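Putative alpha-galactosidase (Bacteroides fragilis, PDB 4NZJ) probably hydrolyses terminal, non-reducing alpha-D-galactose residues from alpha-galactosides, as a putative alpha-galactosidase of glycosyl hydrolase family 27. Local coordinates at residues E117-T122 with D172-R177; A123-T128 with D363-N368; D143-P148 with K207-W212; G154-D159 with G194-Y199. All blocks are in the same frame, centred on the assembly; numbering follows the deposited sequence. Where two conformers were deposited one is given.

Interaction 1 of 4, residues E117-T122 with D172-R177; sequences ELVLQT and DYLHER
Leu120 sits on one face of the Tyr173 ring, and the guanidinium group of Arg177 lies on the opposite face. Leu120 CG is 3.6 Å from the ring centroid of Tyr173, only 9° off the ring normal. This is a CH-pi contact over the face. On the same face, Leu120 CD1 lies by Tyr173 CG and CD1, and Leu120 CD2 by Tyr173 CD2 and CE2. On the other side, Arg177 NH1 stands 3.5 Å above the ring plane of Tyr173, over its centre. The same NH1 donates to Tyr173 O at 3.0 Å. This bond keeps NH1 near the ring. Tyr173 CG is anti to the backbone N (chi1 -170°), which carries the ring out toward helix 116-128. At the far end of the ring, Tyr173 OH is hydrogen-bonded to Asp124 OD1, on the next turn of that helix. Deeper in, Val119 CG1 meets Leu174 CD1 at 4.3 Å. Both side chains also touch Ile139 of strand 138-140. No hydrogen bond links the two segments themselves. The two helices flank strand 138-140 along the chain and pack on the outside of the parallel barrel. Such side-by-side packing of consecutive outer helices is characteristic of the TIM barrel, here the catalytic domain.

Interaction 2 of 4, residues A123-T128 with D363-N368; sequences ADAMIT and DVRNMN
Arg365 packs against Ala125 with the first part of its side chain. The backbone approach is close: Arg365 CA lies 3.7 Å from Ala125 CB. Arg365 CB passes the same methyl group, and CG lies 4.2 Å from Ala125 CB. The bend at chi3 (-60°) brings NE and NH2 to Asp363, while NH1 stays within reach of Gln121. Arg365 NE donates to Asp363 OD1 at 2.9 Å, and OD1 takes it on its syn lone pair. Arg365 NH2 reaches Asp363 OD2, also at 2.9 Å. The guanidinium thus grips the carboxylate with its NE/NH2 side, one nitrogen to each oxygen, in a salt bridge. The third nitrogen, NH1, is hydrogen-bonded to Gln121 OE1, one helical turn before Ala125. Arg365 thus joins the loop after strand 358-360, the last of the TIM barrel, to helix 116-128, the outer helix between the first two barrel strands. The loop is itself folded tightly. Asp363 to Asn366 form a type I beta turn, and Arg365 N donates to Asp363 OD1 at 3.2 Å, which makes an Asx turn. This bond comes from above the carboxylate plane, 43° out of it. Beside the arginine, Val364 CG2 meets Met126 CG at 3.7 Å, and the selenium of this selenomethionine follows at 4.1 Å from CG2. Met126 continues inward to Ile139 of strand 138-140. Val364 O faces Ala125 CB at 3.7 Å.

Interaction 3 of 4, residues D143-P148 with K207-W212; sequences DFWQLP and KDFASW
The six-membered ring of Trp145 meets both Phe209 and Trp212 of helix 202-212. Its CZ2 lies 3.8 Å from Phe209 CE1. Its CH2 lies 3.7 Å from Trp212 CZ3, and its CZ3 is equally near the same atom. Trp145 CH2 meets Trp212 at the edge of that ring, near its plane. The six-membered rings of Trp145 and Trp212 have centroids 5.6 Å apart, with planes at 82° to each other, and they meet obliquely. The side chain of Trp145 also runs at about a right angle to that of Phe209. The contact is apolar, with no hydrogen bond between the segments. The next shell fixes the groups. Trp145 CG lies between the backbone N and the carbonyl carbon (chi1 63°), which sends the indole toward the helix. Gln146 CB rests on one face of this indole, offset toward the rim. Trp145 NE1 is hydrogen-bonded to Tyr184 O, so the polar edge of the ring is tied to strand 180-186. Ile183 of the same strand touches all three aromatic side chains. On the helix, Asp208 O lies 3.2 Å above the Trp212 ring plane, near the rim, and it accepts from Trp212 N and Ser211 OG. Phe209 and Trp212 are three residues apart, so the ends of both reach Trp145 from one side of the helix. The contact packs a loop from the C-terminal end of strand 138-140 against strand 180-186 and helix 202-212, the next beta-alpha unit. In TIM barrels the loops at this end carry the active site.

Interaction 4 of 4, residues G154-D159 with G194-Y199; sequences GHLQID and GVCGSY
Leu156 makes the apolar part of this contact through one methyl group. Its CD2 lies 3.7 Å from Cys196 SG and equally near Cys196 CB. The sulfur is turned anti to its own backbone N (chi1 -164°), which brings SG as well as CB to Leu156 CD2. Cys196 is not part of the disulfide in this protein, which joins Cys192 and Cys222. Leu156 also touches Phe209 of helix 202-212.

Contacts of the leucine with polar atoms are longer. Leu156 CD2 is 4.0 Å from Gly197 O, and CD1 is 4.3 Å from Ser198 OG. They are simple van der Waals approaches.

Hydrogen bonds are made around the contact and not across it. Arg150 reaches both segments: its NH2 bonds to Gly197 O and its NH1 to Gly154 O. The backbone of Leu147 is similarly shared, bonding to Gln157 on one side and to Cys196 on the other. Ser198 OG is hydrogen-bonded to Asp205 OD2 and to Ser185 OG, so the serine hydroxyl has polar partners of its own beside the leucine.

The direct contact is therefore a buried packing of one leucine methyl against CB and SG of Cys196 and the adjoining backbone. It depends on shape, with no directional bond between the segments. Polar groups alongside, Arg150 and the Leu147 backbone, bond to both barrel loops, which is consistent with a part in fixing their relative placement.

All four interactions lie in the TIM-barrel domain. Interactions 1 and 2 share helix 116-128 and have centres 12 Å apart. They join that helix to helix 166-176 and to the loop after strand 358-360, linking early and late parts of the barrel. Interactions 3 and 4 have centres 7 Å apart. Both use the long loop between strand 138-140 and helix 166-176, and they are tied by Asp208 OD2 to His155 ND1 at 2.7 Å. Interaction 4 falls between the two segments of interaction 3 along the chain. The centres of interactions 2 and 4 are farthest apart, about 30 Å. Interactions 1 and 2 thus pack the outer helical layer, while 3 and 4 order loops after strands 138-140 and 180-186.

Interaction 1 of 4, residues E117-T122 with D172-R177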
# COMPACT_ATOMS: atom_id res chain seq x y z
N GLU A 117 -16.00 -6.94 -15.89
CA GLU A 117 -17.15 -6.56 -15.06
C GLU A 117 -16.79 -6.55 -13.58
O GLU A 117 -17.16 -5.64 -12.85
CB GLU A 117 -18.33 -7.51 -15.31
CG GLU A 117 -19.52 -7.32 -14.37
CD GLU A 117 -20.19 -5.97 -14.53
OE1 GLU A 117 -20.06 -5.38 -15.62
OE2 GLU A 117 -20.86 -5.51 -13.58
N LEU A 118 -16.06 -7.57 -13.14
CA LEU A 118 -15.73 -7.70 -11.73
C LEU A 118 -14.67 -6.69 -11.26
O LEU A 118 -14.72 -6.23 -10.12
CB LEU A 118 -15.31 -9.14 -11.43
CG LEU A 118 -16.45 -10.15 -11.64
CD1 LEU A 118 -15.93 -11.58 -11.64
CD2 LEU A 118 -17.56 -9.98 -10.62
N VAL A 119 -13.73 -6.32 -12.13
CA VAL A 119 -12.80 -5.25 -11.81
C VAL A 119 -13.56 -3.92 -11.65
O VAL A 119 -13.30 -3.16 -10.71
CB VAL A 119 -11.71 -5.08 -12.88
CG1 VAL A 119 -10.81 -3.89 -12.55
CG2 VAL A 119 -10.87 -6.34 -12.99
N LEU A 120 -14.47 -3.64 -12.57
CA LEU A 120 -15.24 -2.40 -12.55
C LEU A 120 -16.12 -2.32 -11.30
O LEU A 120 -16.22 -1.26 -10.67
CB LEU A 120 -16.09 -2.24 -13.81
CG LEU A 120 -15.43 -1.53 -15.00
CD1 LEU A 120 -13.98 -1.92 -15.20
CD2 LEU A 120 -16.24 -1.75 -16.27
N GLN A 121 -16.75 -3.44 -10.94
CA GLN A 121 -17.53 -3.51 -9.70
C GLN A 121 -16.67 -3.22 -8.48
O GLN A 121 -17.11 -2.56 -7.54
CB GLN A 121 -18.16 -4.89 -9.54
CG GLN A 121 -19.37 -5.15 -10.41
CD GLN A 121 -19.98 -6.51 -10.14
OE1 GLN A 121 -19.74 -7.12 -9.09
NE2 GLN A 121 -20.78 -7.00 -11.08
N THR A 122 -15.45 -3.73 -8.50
CA THR A 122 -14.52 -3.50 -7.41
C THR A 122 -14.15 -2.01 -7.30
O THR A 122 -14.19 -1.45 -6.20
CB THR A 122 -13.27 -4.38 -7.57
OG1 THR A 122 -13.66 -5.75 -7.45
CG2 THR A 122 -12.22 -4.04 -6.53
N ASP A 172 -8.89 2.78 -18.59
CA ASP A 172 -9.58 4.05 -18.83
C ASP A 172 -10.67 4.30 -17.79
O ASP A 172 -10.80 5.41 -17.27
CB ASP A 172 -10.18 4.08 -20.23
CG ASP A 172 -9.14 4.22 -21.34
OD1 ASP A 172 -7.96 4.51 -21.05
OD2 ASP A 172 -9.50 4.06 -22.52
N TYR A 173 -11.45 3.26 -17.49
CA TYR A 173 -12.50 3.34 -16.48
C TYR A 173 -11.91 3.72 -15.12
O TYR A 173 -12.44 4.60 -14.43
CB TYR A 173 -13.25 2.01 -16.38
CG TYR A 173 -14.50 2.04 -15.54
CD1 TYR A 173 -14.43 1.87 -14.16
CD2 TYR A 173 -15.75 2.20 -16.12
CE1 TYR A 173 -15.58 1.89 -13.38
CE2 TYR A 173 -16.90 2.21 -15.35
CZ TYR A 173 -16.82 2.05 -13.99
OH TYR A 173 -17.97 2.07 -13.23
N LEU A 174 -10.82 3.06 -14.76
CA LEU A 174 -10.13 3.33 -13.50
C LEU A 174 -9.57 4.75 -13.46
O LEU A 174 -9.78 5.47 -12.49
CB LEU A 174 -9.01 2.30 -13.25
CG LEU A 174 -9.41 1.03 -12.49
CD1 LEU A 174 -10.74 0.44 -12.95
CD2 LEU A 174 -8.30 -0.01 -12.59
N HIS A 175 -8.87 5.16 -14.51
CA HIS A 175 -8.24 6.48 -14.54
C HIS A 175 -9.24 7.62 -14.43
O HIS A 175 -8.98 8.63 -13.77
CB HIS A 175 -7.43 6.67 -15.82
CG HIS A 175 -6.23 5.78 -15.92
ND1 HIS A 175 -5.65 5.47 -17.13
CD2 HIS A 175 -5.52 5.12 -14.98
CE1 HIS A 175 -4.62 4.66 -16.92
NE2 HIS A 175 -4.52 4.44 -15.63
N GLU A 176 -10.40 7.45 -15.06
CA GLU A 176 -11.48 8.44 -14.99
C GLU A 176 -11.94 8.66 -13.55
O GLU A 176 -12.52 9.69 -13.23
CB GLU A 176 -12.68 7.99 -15.84
CG GLU A 176 -12.47 8.14 -17.34
CD GLU A 176 -13.46 7.31 -18.15
OE1 GLU A 176 -14.49 6.88 -17.59
OE2 GLU A 176 -13.20 7.10 -19.35
N ARG A 177 -11.69 7.67 -12.69
CA ARG A 177 -12.09 7.69 -11.29
C ARG A 177 -10.91 7.84 -10.33
O ARG A 177 -11.07 7.74 -9.10
CB ARG A 177 -12.90 6.43 -11.00
CG ARG A 177 -14.25 6.45 -11.68
CD ARG A 177 -14.84 5.06 -11.88
NE ARG A 177 -16.13 5.16 -12.57
CZ ARG A 177 -16.29 5.38 -13.87
NH1 ARG A 177 -15.25 5.49 -14.69
NH2 ARG A 177 -17.51 5.46 -14.37

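Interaction 2 of 4, residues A123-T128 with D363-N368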
# COMPACT_ATOMS: atom_id res chain seq x y z
N ALA A 123 -13.82 -1.38 -8.43
CA ALA A 123 -13.56 0.06 -8.46
C ALA A 123 -14.76 0.86 -7.93
O ALA A 123 -14.60 1.76 -7.10
CB ALA A 123 -13.22 0.51 -9.88
N ASP A 124 -15.96 0.52 -8.39
CA ASP A 124 -17.18 1.22 -7.94
C ASP A 124 -17.35 1.11 -6.42
O ASP A 124 -17.71 2.08 -5.76
CB ASP A 124 -18.41 0.62 -8.62
CG ASP A 124 -18.49 0.94 -10.11
OD1 ASP A 124 -17.70 1.76 -10.62
OD2 ASP A 124 -19.38 0.37 -10.78
N ALA A 125 -17.08 -0.08 -5.89
CA ALA A 125 -17.23 -0.32 -4.45
C ALA A 125 -16.22 0.47 -3.63
O ALA A 125 -16.53 0.96 -2.55
CB ALA A 125 -17.12 -1.80 -4.14
N MSE A 126 -15.00 0.60 -4.16
CA MSE A 126 -13.95 1.36 -3.47
C MSE A 126 -14.28 2.83 -3.41
O MSE A 126 -13.87 3.54 -2.47
CB MSE A 126 -12.60 1.10 -4.13
CG MSE A 126 -12.12 -0.30 -3.75
SE MSE A 126 -10.56 -0.87 -4.81
CE MSE A 126 -9.20 0.30 -4.03
N ILE A 127 -15.02 3.32 -4.39
CA ILE A 127 -15.51 4.70 -4.35
C ILE A 127 -16.55 4.87 -3.25
O ILE A 127 -16.48 5.82 -2.46
CB ILE A 127 -16.11 5.13 -5.71
CG1 ILE A 127 -15.01 5.17 -6.77
CG2 ILE A 127 -16.81 6.49 -5.60
CD1 ILE A 127 -15.53 5.40 -8.17
N THR A 128 -17.51 3.96 -3.19
CA THR A 128 -18.65 4.12 -2.29
C THR A 128 -18.41 3.60 -0.87
O THR A 128 -19.15 3.98 0.04
CB THR A 128 -19.92 3.46 -2.87
OG1 THR A 128 -19.69 2.07 -3.08
CG2 THR A 128 -20.28 4.11 -4.19
N ASP A 363 -12.46 -9.30 -0.63
CA ASP A 363 -13.46 -8.85 -1.59
C ASP A 363 -14.02 -7.53 -1.09
O ASP A 363 -14.80 -7.51 -0.14
CB ASP A 363 -14.57 -9.90 -1.73
CG ASP A 363 -15.57 -9.57 -2.84
OD1 ASP A 363 -15.55 -8.45 -3.41
OD2 ASP A 363 -16.39 -10.46 -3.17
N VAL A 364 -13.64 -6.44 -1.73
CA VAL A 364 -13.99 -5.11 -1.23
C VAL A 364 -15.41 -4.67 -1.59
O VAL A 364 -15.84 -3.58 -1.22
CB VAL A 364 -12.95 -4.04 -1.63
CG1 VAL A 364 -11.58 -4.36 -1.04
CG2 VAL A 364 -12.85 -3.90 -3.14
N ARG A 365 -16.16 -5.51 -2.30
CA ARG A 365 -17.54 -5.20 -2.67
C ARG A 365 -18.55 -5.44 -1.56
O ARG A 365 -19.63 -4.84 -1.57
CB ARG A 365 -17.97 -6.03 -3.87
CG ARG A 365 -17.14 -5.84 -5.13
CD ARG A 365 -17.54 -6.84 -6.20
NE ARG A 365 -17.33 -8.21 -5.73
CZ ARG A 365 -17.82 -9.30 -6.32
NH1 ARG A 365 -18.56 -9.22 -7.42
NH2 ARG A 365 -17.57 -10.49 -5.79
N ASN A 366 -18.23 -6.33 -0.62
CA ASN A 366 -19.22 -6.78 0.37
C ASN A 366 -18.62 -6.96 1.77
O ASN A 366 -18.92 -7.92 2.48
CB ASN A 366 -19.89 -8.07 -0.12
CG ASN A 366 -18.90 -9.04 -0.73
OD1 ASN A 366 -17.90 -9.40 -0.11
ND2 ASN A 366 -19.15 -9.46 -1.98
N MSE A 367 -17.79 -6.01 2.17
CA MSE A 367 -17.20 -6.07 3.51
C MSE A 367 -18.16 -5.56 4.54
O MSE A 367 -19.09 -4.81 4.23
CB MSE A 367 -15.90 -5.30 3.55
CG MSE A 367 -14.95 -5.99 2.59
SE MSE A 367 -13.16 -5.28 2.87
CE MSE A 367 -13.44 -3.48 2.13
N ASN A 368 -17.96 -6.00 5.77
CA ASN A 368 -18.79 -5.50 6.86
C ASN A 368 -18.18 -4.24 7.47
O ASN A 368 -17.02 -3.89 7.20
CB ASN A 368 -19.10 -6.57 7.91
CG ASN A 368 -17.87 -7.11 8.60
OD1 ASN A 368 -16.84 -6.45 8.68
ND2 ASN A 368 -17.98 -8.33 9.12

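Interaction 3 of 4, residues D143-P148 with K207-W212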
# COMPACT_ATOMS: atom_id res chain seq x y z
N ASP A 143 -2.72 -13.01 -11.82
CA ASP A 143 -2.39 -14.01 -12.85
C ASP A 143 -3.64 -14.39 -13.66
O ASP A 143 -4.78 -14.17 -13.23
CB ASP A 143 -1.80 -15.24 -12.13
CG ASP A 143 -0.90 -16.11 -13.01
OD1 ASP A 143 -0.76 -15.89 -14.23
OD2 ASP A 143 -0.31 -17.05 -12.42
N PHE A 144 -3.42 -14.96 -14.85
CA PHE A 144 -4.49 -15.49 -15.73
C PHE A 144 -5.34 -14.44 -16.46
O PHE A 144 -6.41 -14.78 -16.98
CB PHE A 144 -5.43 -16.45 -14.99
CG PHE A 144 -4.78 -17.70 -14.48
CD1 PHE A 144 -4.25 -17.75 -13.20
CD2 PHE A 144 -4.77 -18.85 -15.26
CE1 PHE A 144 -3.69 -18.92 -12.72
CE2 PHE A 144 -4.20 -20.02 -14.78
CZ PHE A 144 -3.66 -20.05 -13.51
N TRP A 145 -4.88 -13.19 -16.55
CA TRP A 145 -5.51 -12.23 -17.46
C TRP A 145 -5.14 -12.56 -18.92
O TRP A 145 -5.84 -12.16 -19.86
CB TRP A 145 -5.11 -10.79 -17.13
CG TRP A 145 -3.65 -10.53 -17.27
CD1 TRP A 145 -2.70 -10.62 -16.30
CD2 TRP A 145 -2.97 -10.15 -18.47
NE1 TRP A 145 -1.46 -10.33 -16.83
CE2 TRP A 145 -1.60 -10.04 -18.16
CE3 TRP A 145 -3.38 -9.91 -19.79
CZ2 TRP A 145 -0.64 -9.69 -19.11
CZ3 TRP A 145 -2.43 -9.56 -20.73
CH2 TRP A 145 -1.08 -9.45 -20.39
N GLN A 146 -4.03 -13.27 -19.09
CA GLN A 146 -3.49 -13.64 -20.39
C GLN A 146 -3.69 -15.12 -20.69
O GLN A 146 -3.92 -15.92 -19.78
CB GLN A 146 -2.00 -13.28 -20.47
CG GLN A 146 -1.05 -14.15 -19.63
CD GLN A 146 -0.93 -13.70 -18.18
OE1 GLN A 146 -1.91 -13.66 -17.43
NE2 GLN A 146 0.30 -13.34 -17.78
N LEU A 147 -3.57 -15.48 -21.97
CA LEU A 147 -3.70 -16.86 -22.41
C LEU A 147 -2.40 -17.63 -22.15
O LEU A 147 -1.35 -17.03 -21.90
CB LEU A 147 -4.08 -16.92 -23.89
CG LEU A 147 -5.43 -16.28 -24.25
CD1 LEU A 147 -5.69 -16.44 -25.74
CD2 LEU A 147 -6.57 -16.87 -23.44
N PRO A 148 -2.47 -18.97 -22.20
CA PRO A 148 -1.29 -19.79 -21.91
C PRO A 148 -0.07 -19.52 -22.79
O PRO A 148 1.05 -19.53 -22.29
CB PRO A 148 -1.79 -21.22 -22.13
CG PRO A 148 -3.25 -21.15 -21.85
CD PRO A 148 -3.69 -19.79 -22.31
N LYS A 207 6.00 -2.30 -23.33
CA LYS A 207 5.39 -1.35 -24.26
C LYS A 207 3.90 -1.61 -24.40
O LYS A 207 3.11 -0.67 -24.49
CB LYS A 207 6.08 -1.41 -25.63
CG LYS A 207 7.46 -0.79 -25.65
CD LYS A 207 7.40 0.70 -25.34
CE LYS A 207 8.78 1.31 -25.21
NZ LYS A 207 9.71 0.81 -26.26
N ASP A 208 3.50 -2.88 -24.39
CA ASP A 208 2.08 -3.21 -24.43
C ASP A 208 1.39 -2.73 -23.16
O ASP A 208 0.33 -2.08 -23.22
CB ASP A 208 1.85 -4.72 -24.61
CG ASP A 208 2.02 -5.17 -26.06
OD1 ASP A 208 2.07 -4.34 -26.99
OD2 ASP A 208 2.07 -6.40 -26.27
N PHE A 209 1.98 -3.02 -22.00
CA PHE A 209 1.41 -2.57 -20.73
C PHE A 209 1.20 -1.05 -20.74
O PHE A 209 0.14 -0.56 -20.36
CB PHE A 209 2.29 -2.96 -19.53
CG PHE A 209 2.49 -4.45 -19.36
CD1 PHE A 209 1.53 -5.36 -19.80
CD2 PHE A 209 3.64 -4.93 -18.75
CE1 PHE A 209 1.73 -6.72 -19.63
CE2 PHE A 209 3.84 -6.29 -18.59
CZ PHE A 209 2.89 -7.18 -19.03
N ALA A 210 2.22 -0.32 -21.19
CA ALA A 210 2.13 1.14 -21.25
C ALA A 210 1.04 1.60 -22.21
O ALA A 210 0.28 2.52 -21.90
CB ALA A 210 3.47 1.74 -21.62
N SER A 211 0.93 0.95 -23.37
CA SER A 211 -0.11 1.29 -24.34
C SER A 211 -1.52 1.08 -23.77
O SER A 211 -2.47 1.78 -24.16
CB SER A 211 0.07 0.52 -25.65
OG SER A 211 -0.38 -0.82 -25.54
N TRP A 212 -1.66 0.13 -22.85
CA TRP A 212 -2.95 -0.14 -22.21
C TRP A 212 -3.24 0.78 -21.04
O TRP A 212 -4.36 0.77 -20.52
CB TRP A 212 -3.02 -1.58 -21.73
CG TRP A 212 -2.81 -2.59 -22.80
CD1 TRP A 212 -2.99 -2.43 -24.14
CD2 TRP A 212 -2.40 -3.95 -22.61
NE1 TRP A 212 -2.70 -3.60 -24.80
CE2 TRP A 212 -2.33 -4.55 -23.88
CE3 TRP A 212 -2.07 -4.71 -21.48
CZ2 TRP A 212 -1.95 -5.88 -24.06
CZ3 TRP A 212 -1.69 -6.03 -21.66
CH2 TRP A 212 -1.63 -6.60 -22.94

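Interaction 4 of 4, residues G154-D159 with G194-Y199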
# COMPACT_ATOMS: atom_id res chain seq x y z
N GLY A 154 4.13 -12.42 -31.40
CA GLY A 154 5.16 -12.02 -30.44
C GLY A 154 4.64 -11.31 -29.21
O GLY A 154 5.43 -10.88 -28.38
N HIS A 155 3.32 -11.20 -29.09
CA HIS A 155 2.70 -10.48 -27.98
C HIS A 155 1.91 -11.40 -27.06
O HIS A 155 1.34 -12.40 -27.50
CB HIS A 155 1.74 -9.41 -28.53
CG HIS A 155 2.42 -8.33 -29.30
ND1 HIS A 155 2.68 -7.09 -28.76
CD2 HIS A 155 2.91 -8.30 -30.56
CE1 HIS A 155 3.30 -6.34 -29.66
NE2 HIS A 155 3.45 -7.06 -30.76
N LEU A 156 1.85 -11.03 -25.79
CA LEU A 156 0.94 -11.65 -24.84
C LEU A 156 -0.47 -11.54 -25.40
O LEU A 156 -0.81 -10.54 -26.06
CB LEU A 156 1.02 -10.97 -23.49
CG LEU A 156 2.34 -11.15 -22.74
CD1 LEU A 156 2.42 -10.15 -21.59
CD2 LEU A 156 2.51 -12.58 -22.25
N GLN A 157 -1.29 -12.56 -25.17
CA GLN A 157 -2.67 -12.55 -25.63
C GLN A 157 -3.60 -12.31 -24.46
O GLN A 157 -3.63 -13.09 -23.53
CB GLN A 157 -3.03 -13.88 -26.28
CG GLN A 157 -2.19 -14.24 -27.49
CD GLN A 157 -2.66 -15.52 -28.13
OE1 GLN A 157 -3.54 -15.51 -28.98
NE2 GLN A 157 -2.08 -16.64 -27.71
N ILE A 158 -4.35 -11.22 -24.50
CA ILE A 158 -5.36 -10.96 -23.48
C ILE A 158 -6.44 -12.03 -23.60
O ILE A 158 -6.85 -12.38 -24.71
CB ILE A 158 -6.00 -9.56 -23.64
CG1 ILE A 158 -4.95 -8.47 -23.40
CG2 ILE A 158 -7.16 -9.39 -22.66
CD1 ILE A 158 -5.33 -7.13 -24.01
N ASP A 159 -6.89 -12.56 -22.47
CA ASP A 159 -8.04 -13.46 -22.46
C ASP A 159 -9.27 -12.61 -22.72
O ASP A 159 -9.76 -11.92 -21.81
CB ASP A 159 -8.14 -14.19 -21.12
CG ASP A 159 -9.24 -15.22 -21.09
OD1 ASP A 159 -10.23 -15.11 -21.85
OD2 ASP A 159 -9.11 -16.18 -20.29
N GLY A 194 0.78 -20.94 -14.85
CA GLY A 194 1.05 -21.68 -16.07
C GLY A 194 0.57 -20.99 -17.34
O GLY A 194 0.39 -21.65 -18.37
N VAL A 195 0.37 -19.68 -17.29
CA VAL A 195 0.06 -18.90 -18.51
C VAL A 195 1.30 -18.11 -18.93
O VAL A 195 2.35 -18.23 -18.30
CB VAL A 195 -1.21 -18.03 -18.36
CG1 VAL A 195 -2.44 -18.92 -18.25
CG2 VAL A 195 -1.11 -17.10 -17.16
N CYS A 196 1.21 -17.33 -20.00
CA CYS A 196 2.43 -16.80 -20.62
C CYS A 196 3.11 -15.73 -19.76
O CYS A 196 2.45 -14.80 -19.29
CB CYS A 196 2.12 -16.22 -22.00
SG CYS A 196 3.61 -15.99 -22.98
N GLY A 197 4.42 -15.88 -19.56
CA GLY A 197 5.23 -14.86 -18.88
C GLY A 197 6.06 -14.04 -19.87
O GLY A 197 5.92 -14.20 -21.08
N SER A 198 6.95 -13.20 -19.35
CA SER A 198 7.62 -12.16 -20.15
C SER A 198 9.11 -12.39 -20.42
O SER A 198 9.74 -11.56 -21.09
CB SER A 198 7.47 -10.81 -19.46
OG SER A 198 6.11 -10.39 -19.44
N TYR A 199 9.70 -13.47 -19.92
CA TYR A 199 11.13 -13.67 -20.11
C TYR A 199 11.52 -13.67 -21.59
O TYR A 199 10.97 -14.44 -22.38
CB TYR A 199 11.60 -14.95 -19.44
CG TYR A 199 13.08 -15.20 -19.61
CD1 TYR A 199 14.00 -14.31 -19.08
CD2 TYR A 199 13.54 -16.31 -20.29
CE1 TYR A 199 15.36 -14.52 -19.23
CE2 TYR A 199 14.90 -16.53 -20.45
CZ TYR A 199 15.80 -15.63 -19.92
OH TYR A 199 17.15 -15.84 -20.06